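Local atomic coordinates of NEQ263 (Nanoarchaeum equitans Kin4-M, PDB entry 5BN3), a protein that forms the NeqB subunit of the NeqA-NeqB ATP synthase core complex and probably binds ATP. Residues N218-T229 with K271-T281; K335-L343 with I394-L405. All blocks are in the same frame, centred on the assembly; numbering follows the deposited sequence.

Contact 1 (N218-T229 with K271-T281); sequences NRDVLVLMLDMT and KGSITLIPMLT
Asp227 and Thr281 grip each other where two parallel strands, 220-226 and 273-281, run out together. The hydroxyl OG1 of Thr281 donates to Asp227 OD2 (2.8 Å), almost in line with the carboxylate C-O bond, while Thr281 N reaches Asp227 OD1 on the syn side. Thr229 N approaches that same OD1 on the anti side and from the other face of the carboxylate plane, so two N-H groups fix the rotation of the carboxylate, and the one from Thr229 is the N-cap bond of the helix starting at Met228. A cis peptide precedes Asp227, and Asp227 CG lies anti to the backbone N (chi1 -175°), which brings the carboxylate over to the neighbouring strand. Thr229 OG1 adds a bond to Thr281 O (2.8 Å). On the face bearing Leu224 and Leu226, Met279 bends at chi3 (-84°) and lays CE against Leu226 CB (3.6 Å); Leu224 and Ile277 lie alongside, pointing the same way. On the other face, Val223 CG1 meets Leu276 CD1 at 3.7 Å, the two side chains slanting across each other. At the opposite end Ser273 OG comes down on Asp220 OD1 from above the carboxylate plane (2.6 Å), and a water links Ser273 OG, Val221 O and Thr275 OG1; Thr275 OG1 also bonds Gly127 N. Arg396 of the neighbouring V-type ATP synthase alpha chain packs on Asp227 and Thr281. Hydrophobic residues leading to Asp227 fit a Walker B strand, and strand 273-281, inserted between it and strand 131-134, gives the RecA-like order of P-loop ATPases.

Contact 2 (K335-L343 with I394-L405); sequences KHKKYADIL and IEKSFEIIDSIL
Tyr339 and Phe398 lie almost flat on each other, a near-parallel offset stack between two helices whose axes come no nearer than 11.1 Å. The ring planes differ by 11° and the centroids are 4.2 Å apart, with Phe398 CD1 coming closest to Tyr339 CG. Phe398 CB also sits over the tyrosine face, a CH-pi contact. The CG of Phe398 is anti to its own carbonyl carbon, which sends the ring out across the gap, and the opposite face of that ring is covered near its rim by Ile394 O of the same helix. The far edge of Phe398 is directed at the face of His336 in a T-shaped arrangement, planes 77° apart, with CZ standing 4.0 Å from His336 CG. Ile394 CD1 is equally close to His336 CE1. The tyrosine hydroxyl reaches the Asp402 carboxylate, OH lying 2.9 Å from both OD1 and OD2, so that its single proton could serve either oxygen. Ile401 CG2 touches the edge of the same ring at CD1 (4.0 Å). Replacing Tyr339 with an alanine would probably bare one face of Phe398, leaving that ring freer to turn, and deprive Asp402 of its hydroxyl partner. One turn further on, Ile342 CG2 packs against Ile401 CG2 and Leu405 CD1, continuing the apolar seam. The helices diverge at 43°. Around them, Leu343 rests on Phe383 and Leu405 on Phe375, both from helix 367-384, while His336 leans on Tyr112 and its NE2 makes weak hydrogen bonds to the carbonyls of Asp119 and Val120, at and just after the end of helix 116-119.

The chain first forms the antiparallel N-terminal sheet, then enters the nucleotide-binding domain, where contact 1 closes a loop of 41 residues. Helix 228-241 and helix 255-263 carry the chain from strand 220-226 back to run parallel beside it in the central sheet. After strand 273-281 the chain passes helix 290-296, strands 301-304 and 324-325 and the ADP-binding Arg326 before reaching helix 334-356. Contact 2 then closes a second loop, of 50 residues, around helix 367-384, tying together the helices of the C-terminal domain. The two loops follow in series, neither nested nor crossing; the centres of contacts 1 and 2 are 28 Å apart, and the nearest atoms of contacts 1 and 2 are about 15 Å apart.

Contact 1 (N218-T229 with K271-T281)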
# COMPACT_ATOMS: atom_id res chain seq x y z
N ASN B 218 27.47 -14.74 -39.39
CA ASN B 218 28.46 -15.36 -38.49
C ASN B 218 29.40 -14.39 -37.78
O ASN B 218 30.61 -14.60 -37.74
CB ASN B 218 29.28 -16.41 -39.25
CG ASN B 218 28.43 -17.49 -39.88
OD1 ASN B 218 27.23 -17.61 -39.60
ND2 ASN B 218 29.04 -18.29 -40.75
N ARG B 219 28.83 -13.33 -37.21
CA ARG B 219 29.63 -12.33 -36.49
C ARG B 219 29.39 -12.37 -34.99
O ARG B 219 28.39 -12.92 -34.51
CB ARG B 219 29.29 -10.92 -36.98
CG ARG B 219 29.56 -10.65 -38.45
CD ARG B 219 29.02 -9.28 -38.85
NE ARG B 219 29.30 -8.93 -40.24
CZ ARG B 219 30.32 -8.17 -40.62
NH1 ARG B 219 31.16 -7.68 -39.72
NH2 ARG B 219 30.50 -7.90 -41.91
N ASP B 220 30.32 -11.78 -34.24
CA ASP B 220 30.10 -11.50 -32.83
C ASP B 220 29.58 -10.08 -32.72
O ASP B 220 30.18 -9.15 -33.26
CB ASP B 220 31.40 -11.66 -32.03
CG ASP B 220 31.85 -13.11 -31.94
OD1 ASP B 220 30.98 -14.00 -31.86
OD2 ASP B 220 33.08 -13.35 -31.96
N VAL B 221 28.44 -9.91 -32.05
CA VAL B 221 27.78 -8.62 -31.99
C VAL B 221 27.60 -8.15 -30.54
O VAL B 221 27.31 -8.96 -29.65
CB VAL B 221 26.40 -8.67 -32.69
CG1 VAL B 221 25.66 -7.36 -32.55
CG2 VAL B 221 26.58 -9.01 -34.16
N LEU B 222 27.80 -6.86 -30.30
CA LEU B 222 27.50 -6.26 -29.00
C LEU B 222 26.28 -5.35 -29.11
O LEU B 222 26.27 -4.41 -29.91
CB LEU B 222 28.70 -5.46 -28.48
CG LEU B 222 28.43 -4.68 -27.20
CD1 LEU B 222 28.16 -5.65 -26.06
CD2 LEU B 222 29.59 -3.75 -26.85
N VAL B 223 25.26 -5.63 -28.32
CA VAL B 223 24.06 -4.79 -28.31
C VAL B 223 23.92 -4.05 -26.98
O VAL B 223 23.89 -4.66 -25.91
CB VAL B 223 22.79 -5.61 -28.58
CG1 VAL B 223 21.58 -4.68 -28.65
CG2 VAL B 223 22.92 -6.37 -29.88
N LEU B 224 23.85 -2.72 -27.07
CA LEU B 224 23.60 -1.88 -25.90
C LEU B 224 22.21 -1.27 -26.04
O LEU B 224 21.86 -0.74 -27.09
CB LEU B 224 24.64 -0.77 -25.81
CG LEU B 224 26.12 -1.16 -25.88
CD1 LEU B 224 27.00 0.08 -25.94
CD2 LEU B 224 26.50 -2.01 -24.69
N MET B 225 21.40 -1.34 -24.98
CA MET B 225 20.11 -0.66 -25.00
C MET B 225 19.77 0.05 -23.69
O MET B 225 20.07 -0.43 -22.59
CB MET B 225 18.97 -1.59 -25.46
CG MET B 225 18.76 -2.84 -24.64
SD MET B 225 17.33 -3.79 -25.23
CE MET B 225 17.90 -4.27 -26.86
N LEU B 226 19.13 1.21 -23.84
CA LEU B 226 18.87 2.15 -22.75
C LEU B 226 17.72 3.02 -23.23
O LEU B 226 17.75 3.47 -24.38
CB LEU B 226 20.12 3.01 -22.55
CG LEU B 226 20.09 4.26 -21.67
CD1 LEU B 226 20.00 3.88 -20.20
CD2 LEU B 226 21.33 5.11 -21.92
N ASP B 227 16.71 3.27 -22.40
CA ASP B 227 16.61 2.83 -21.01
C ASP B 227 15.42 1.88 -20.94
O ASP B 227 14.34 2.21 -21.45
CB ASP B 227 16.37 4.06 -20.13
CG ASP B 227 16.37 3.75 -18.64
OD1 ASP B 227 15.84 2.70 -18.21
OD2 ASP B 227 16.88 4.59 -17.87
N MET B 228 15.59 0.72 -20.31
CA MET B 228 14.51 -0.26 -20.25
C MET B 228 13.31 0.22 -19.44
O MET B 228 12.20 -0.26 -19.62
CB MET B 228 15.01 -1.61 -19.71
CG MET B 228 16.09 -2.29 -20.56
SD MET B 228 15.82 -2.20 -22.34
CE MET B 228 14.30 -3.12 -22.53
N THR B 229 13.53 1.19 -18.56
CA THR B 229 12.43 1.77 -17.80
C THR B 229 11.52 2.59 -18.71
O THR B 229 10.31 2.62 -18.53
CB THR B 229 12.94 2.62 -16.62
OG1 THR B 229 13.76 1.80 -15.77
CG2 THR B 229 11.78 3.15 -15.81
N LYS B 271 27.97 -20.47 -34.81
CA LYS B 271 28.25 -19.53 -35.90
C LYS B 271 28.61 -18.12 -35.45
O LYS B 271 29.39 -17.44 -36.11
CB LYS B 271 27.05 -19.47 -36.85
CG LYS B 271 26.64 -20.81 -37.45
CD LYS B 271 27.82 -21.49 -38.13
CE LYS B 271 27.38 -22.78 -38.80
NZ LYS B 271 28.53 -23.68 -39.10
N GLY B 272 28.02 -17.66 -34.34
CA GLY B 272 28.24 -16.30 -33.88
C GLY B 272 27.64 -16.03 -32.52
O GLY B 272 27.20 -16.96 -31.83
N SER B 273 27.61 -14.76 -32.12
CA SER B 273 27.14 -14.41 -30.78
C SER B 273 26.51 -13.03 -30.70
O SER B 273 26.90 -12.10 -31.42
CB SER B 273 28.29 -14.50 -29.78
OG SER B 273 29.26 -13.49 -30.01
N ILE B 274 25.52 -12.90 -29.83
CA ILE B 274 24.98 -11.60 -29.45
C ILE B 274 25.21 -11.38 -27.96
O ILE B 274 24.61 -12.06 -27.13
CB ILE B 274 23.47 -11.48 -29.74
CG1 ILE B 274 23.20 -11.59 -31.24
CG2 ILE B 274 22.92 -10.17 -29.21
CD1 ILE B 274 21.72 -11.54 -31.60
N THR B 275 26.09 -10.44 -27.63
CA THR B 275 26.28 -10.03 -26.24
C THR B 275 25.38 -8.83 -25.98
O THR B 275 25.46 -7.82 -26.68
CB THR B 275 27.76 -9.69 -25.94
OG1 THR B 275 28.58 -10.83 -26.23
CG2 THR B 275 27.93 -9.32 -24.48
N LEU B 276 24.53 -8.94 -24.97
CA LEU B 276 23.48 -7.95 -24.75
C LEU B 276 23.61 -7.27 -23.40
O LEU B 276 23.68 -7.93 -22.37
CB LEU B 276 22.10 -8.61 -24.89
CG LEU B 276 20.86 -7.76 -24.64
CD1 LEU B 276 20.85 -6.58 -25.57
CD2 LEU B 276 19.60 -8.59 -24.82
N ILE B 277 23.65 -5.94 -23.41
CA ILE B 277 23.71 -5.17 -22.17
C ILE B 277 22.56 -4.17 -22.10
O ILE B 277 22.65 -3.06 -22.62
CB ILE B 277 25.06 -4.44 -22.04
CG1 ILE B 277 26.22 -5.44 -22.11
CG2 ILE B 277 25.12 -3.66 -20.73
CD1 ILE B 277 27.60 -4.80 -22.02
N PRO B 278 21.45 -4.58 -21.46
CA PRO B 278 20.32 -3.67 -21.24
C PRO B 278 20.63 -2.76 -20.06
O PRO B 278 21.17 -3.23 -19.06
CB PRO B 278 19.17 -4.61 -20.86
CG PRO B 278 19.67 -6.01 -21.14
CD PRO B 278 21.15 -5.94 -21.00
N MET B 279 20.31 -1.48 -20.18
CA MET B 279 20.56 -0.54 -19.09
C MET B 279 19.24 0.02 -18.61
O MET B 279 18.35 0.32 -19.41
CB MET B 279 21.47 0.59 -19.56
CG MET B 279 22.88 0.17 -19.91
SD MET B 279 23.79 1.52 -20.67
CE MET B 279 23.26 1.36 -22.37
N LEU B 280 19.10 0.16 -17.29
CA LEU B 280 17.89 0.76 -16.73
C LEU B 280 18.15 1.61 -15.50
O LEU B 280 19.11 1.38 -14.75
CB LEU B 280 16.83 -0.31 -16.44
CG LEU B 280 17.13 -1.46 -15.47
CD1 LEU B 280 16.81 -1.08 -14.04
CD2 LEU B 280 16.35 -2.70 -15.87
N THR B 281 17.29 2.60 -15.31
CA THR B 281 17.30 3.40 -14.10
C THR B 281 16.34 2.76 -13.11
O THR B 281 15.18 2.48 -13.46
CB THR B 281 16.84 4.84 -14.39
OG1 THR B 281 17.73 5.46 -15.32
CG2 THR B 281 16.81 5.66 -13.11
O HOH W 1 29.25 -10.92 -29.01

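Contact 2 (K335-L343 with I394-L405)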
# COMPACT_ATOMS: atom_id res chain seq x y z
N LYS B 335 42.77 -20.17 -10.86
CA LYS B 335 43.40 -19.01 -10.24
C LYS B 335 42.43 -17.84 -10.17
O LYS B 335 42.34 -17.15 -9.15
CB LYS B 335 44.66 -18.61 -11.01
CG LYS B 335 45.39 -17.41 -10.42
CD LYS B 335 46.53 -16.95 -11.32
CE LYS B 335 47.40 -15.92 -10.61
NZ LYS B 335 48.50 -15.40 -11.48
N HIS B 336 41.71 -17.61 -11.26
CA HIS B 336 40.74 -16.53 -11.35
C HIS B 336 39.63 -16.73 -10.32
O HIS B 336 39.21 -15.78 -9.65
CB HIS B 336 40.16 -16.46 -12.76
CG HIS B 336 39.43 -15.19 -13.07
ND1 HIS B 336 39.26 -14.73 -14.35
CD2 HIS B 336 38.83 -14.29 -12.26
CE1 HIS B 336 38.58 -13.59 -14.33
NE2 HIS B 336 38.30 -13.31 -13.07
N LYS B 337 39.16 -17.97 -10.19
CA LYS B 337 38.14 -18.31 -9.21
C LYS B 337 38.61 -18.03 -7.79
O LYS B 337 37.84 -17.54 -6.96
CB LYS B 337 37.73 -19.78 -9.35
CG LYS B 337 36.97 -20.10 -10.63
CD LYS B 337 36.77 -21.60 -10.80
CE LYS B 337 36.06 -21.91 -12.12
NZ LYS B 337 35.89 -23.38 -12.35
N LYS B 338 39.87 -18.34 -7.53
CA LYS B 338 40.46 -18.12 -6.21
C LYS B 338 40.48 -16.64 -5.85
O LYS B 338 40.13 -16.26 -4.73
CB LYS B 338 41.87 -18.70 -6.16
CG LYS B 338 42.55 -18.54 -4.82
CD LYS B 338 44.04 -18.87 -4.90
CE LYS B 338 44.76 -18.47 -3.63
NZ LYS B 338 44.19 -19.14 -2.43
N TYR B 339 40.88 -15.80 -6.80
CA TYR B 339 40.93 -14.36 -6.56
C TYR B 339 39.54 -13.75 -6.37
O TYR B 339 39.35 -12.89 -5.52
CB TYR B 339 41.67 -13.65 -7.70
CG TYR B 339 43.16 -13.57 -7.51
CD1 TYR B 339 43.73 -12.57 -6.74
CD2 TYR B 339 44.01 -14.50 -8.10
CE1 TYR B 339 45.10 -12.49 -6.56
CE2 TYR B 339 45.37 -14.43 -7.93
CZ TYR B 339 45.91 -13.43 -7.16
OH TYR B 339 47.27 -13.35 -6.98
N ALA B 340 38.58 -14.20 -7.16
CA ALA B 340 37.21 -13.70 -7.06
C ALA B 340 36.61 -14.04 -5.70
O ALA B 340 35.98 -13.20 -5.06
CB ALA B 340 36.35 -14.27 -8.16
N ASP B 341 36.82 -15.28 -5.26
CA ASP B 341 36.31 -15.73 -3.98
C ASP B 341 36.92 -14.94 -2.82
O ASP B 341 36.21 -14.51 -1.91
CB ASP B 341 36.56 -17.23 -3.80
CG ASP B 341 35.56 -17.89 -2.88
OD1 ASP B 341 34.35 -17.64 -3.04
OD2 ASP B 341 35.98 -18.66 -1.99
N ILE B 342 38.23 -14.74 -2.85
CA ILE B 342 38.93 -14.02 -1.80
C ILE B 342 38.49 -12.55 -1.75
O ILE B 342 38.36 -11.97 -0.68
CB ILE B 342 40.48 -14.14 -1.95
CG1 ILE B 342 41.11 -14.69 -0.66
CG2 ILE B 342 41.12 -12.82 -2.34
CD1 ILE B 342 41.23 -13.66 0.45
N LEU B 343 38.23 -11.97 -2.92
CA LEU B 343 37.82 -10.57 -2.99
C LEU B 343 36.42 -10.39 -2.42
O LEU B 343 36.19 -9.53 -1.57
CB LEU B 343 37.86 -10.07 -4.44
CG LEU B 343 37.17 -8.73 -4.71
CD1 LEU B 343 37.94 -7.59 -4.06
CD2 LEU B 343 37.01 -8.49 -6.20
N ILE B 394 43.86 -8.29 -16.52
CA ILE B 394 43.41 -9.12 -15.41
C ILE B 394 44.57 -9.39 -14.45
O ILE B 394 44.37 -9.50 -13.23
CB ILE B 394 42.77 -10.44 -15.91
CG1 ILE B 394 42.16 -11.23 -14.76
CG2 ILE B 394 43.78 -11.28 -16.68
CD1 ILE B 394 41.04 -10.51 -14.06
N GLU B 395 45.79 -9.46 -14.99
CA GLU B 395 46.98 -9.65 -14.18
C GLU B 395 47.23 -8.44 -13.29
O GLU B 395 47.62 -8.58 -12.13
CB GLU B 395 48.21 -9.90 -15.07
CG GLU B 395 48.18 -11.21 -15.84
CD GLU B 395 47.38 -11.13 -17.13
OE1 GLU B 395 47.08 -10.01 -17.59
OE2 GLU B 395 47.05 -12.20 -17.69
N LYS B 396 47.00 -7.24 -13.83
CA LYS B 396 47.13 -6.01 -13.05
C LYS B 396 46.10 -5.96 -11.93
O LYS B 396 46.41 -5.53 -10.81
CB LYS B 396 46.99 -4.79 -13.96
CG LYS B 396 47.05 -3.45 -13.23
CD LYS B 396 48.36 -3.29 -12.47
CE LYS B 396 48.39 -2.00 -11.66
NZ LYS B 396 48.31 -0.79 -12.51
N SER B 397 44.89 -6.42 -12.22
CA SER B 397 43.82 -6.46 -11.22
C SER B 397 44.16 -7.42 -10.08
O SER B 397 43.87 -7.14 -8.91
CB SER B 397 42.49 -6.85 -11.87
OG SER B 397 42.05 -5.85 -12.76
N PHE B 398 44.78 -8.55 -10.42
CA PHE B 398 45.23 -9.52 -9.42
C PHE B 398 46.32 -8.93 -8.53
O PHE B 398 46.34 -9.15 -7.32
CB PHE B 398 45.74 -10.79 -10.09
CG PHE B 398 44.67 -11.63 -10.74
CD1 PHE B 398 43.33 -11.45 -10.41
CD2 PHE B 398 45.01 -12.60 -11.67
CE1 PHE B 398 42.35 -12.23 -11.01
CE2 PHE B 398 44.04 -13.38 -12.27
CZ PHE B 398 42.71 -13.20 -11.94
N GLU B 399 47.24 -8.19 -9.16
CA GLU B 399 48.34 -7.54 -8.45
C GLU B 399 47.84 -6.54 -7.41
O GLU B 399 48.40 -6.44 -6.32
CB GLU B 399 49.28 -6.84 -9.43
CG GLU B 399 50.11 -7.77 -10.30
CD GLU B 399 50.98 -7.01 -11.28
OE1 GLU B 399 51.18 -5.79 -11.09
OE2 GLU B 399 51.46 -7.63 -12.25
N ILE B 400 46.81 -5.79 -7.77
CA ILE B 400 46.20 -4.83 -6.85
C ILE B 400 45.63 -5.55 -5.63
O ILE B 400 45.83 -5.12 -4.50
CB ILE B 400 45.10 -3.99 -7.55
CG1 ILE B 400 45.72 -3.11 -8.65
CG2 ILE B 400 44.38 -3.12 -6.55
CD1 ILE B 400 44.70 -2.32 -9.44
N ILE B 401 44.92 -6.65 -5.87
CA ILE B 401 44.36 -7.46 -4.80
C ILE B 401 45.46 -7.98 -3.88
O ILE B 401 45.33 -7.92 -2.65
CB ILE B 401 43.53 -8.64 -5.36
CG1 ILE B 401 42.30 -8.13 -6.11
CG2 ILE B 401 43.09 -9.57 -4.24
CD1 ILE B 401 41.47 -9.23 -6.76
N ASP B 402 46.54 -8.49 -4.47
CA ASP B 402 47.69 -8.95 -3.70
C ASP B 402 48.27 -7.84 -2.83
O ASP B 402 48.56 -8.05 -1.65
CB ASP B 402 48.79 -9.48 -4.64
CG ASP B 402 48.41 -10.80 -5.30
OD1 ASP B 402 47.54 -11.52 -4.76
OD2 ASP B 402 49.00 -11.12 -6.35
N SER B 403 48.41 -6.65 -3.40
CA SER B 403 48.95 -5.50 -2.68
C SER B 403 48.05 -5.07 -1.51
O SER B 403 48.54 -4.78 -0.42
CB SER B 403 49.15 -4.33 -3.64
OG SER B 403 49.63 -3.19 -2.96
N ILE B 404 46.75 -5.05 -1.75
CA ILE B 404 45.77 -4.68 -0.72
C ILE B 404 45.76 -5.69 0.43
O ILE B 404 45.68 -5.31 1.60
CB ILE B 404 44.35 -4.55 -1.32
CG1 ILE B 404 44.31 -3.42 -2.35
CG2 ILE B 404 43.33 -4.28 -0.23
CD1 ILE B 404 42.99 -3.31 -3.09
N LEU B 405 45.84 -6.97 0.09
CA LEU B 405 45.87 -8.04 1.08
C LEU B 405 47.06 -7.88 2.04
O LEU B 405 46.93 -8.12 3.24
CB LEU B 405 45.91 -9.41 0.40
CG LEU B 405 44.58 -9.91 -0.17
CD1 LEU B 405 44.77 -11.18 -0.98
CD2 LEU B 405 43.59 -10.14 0.95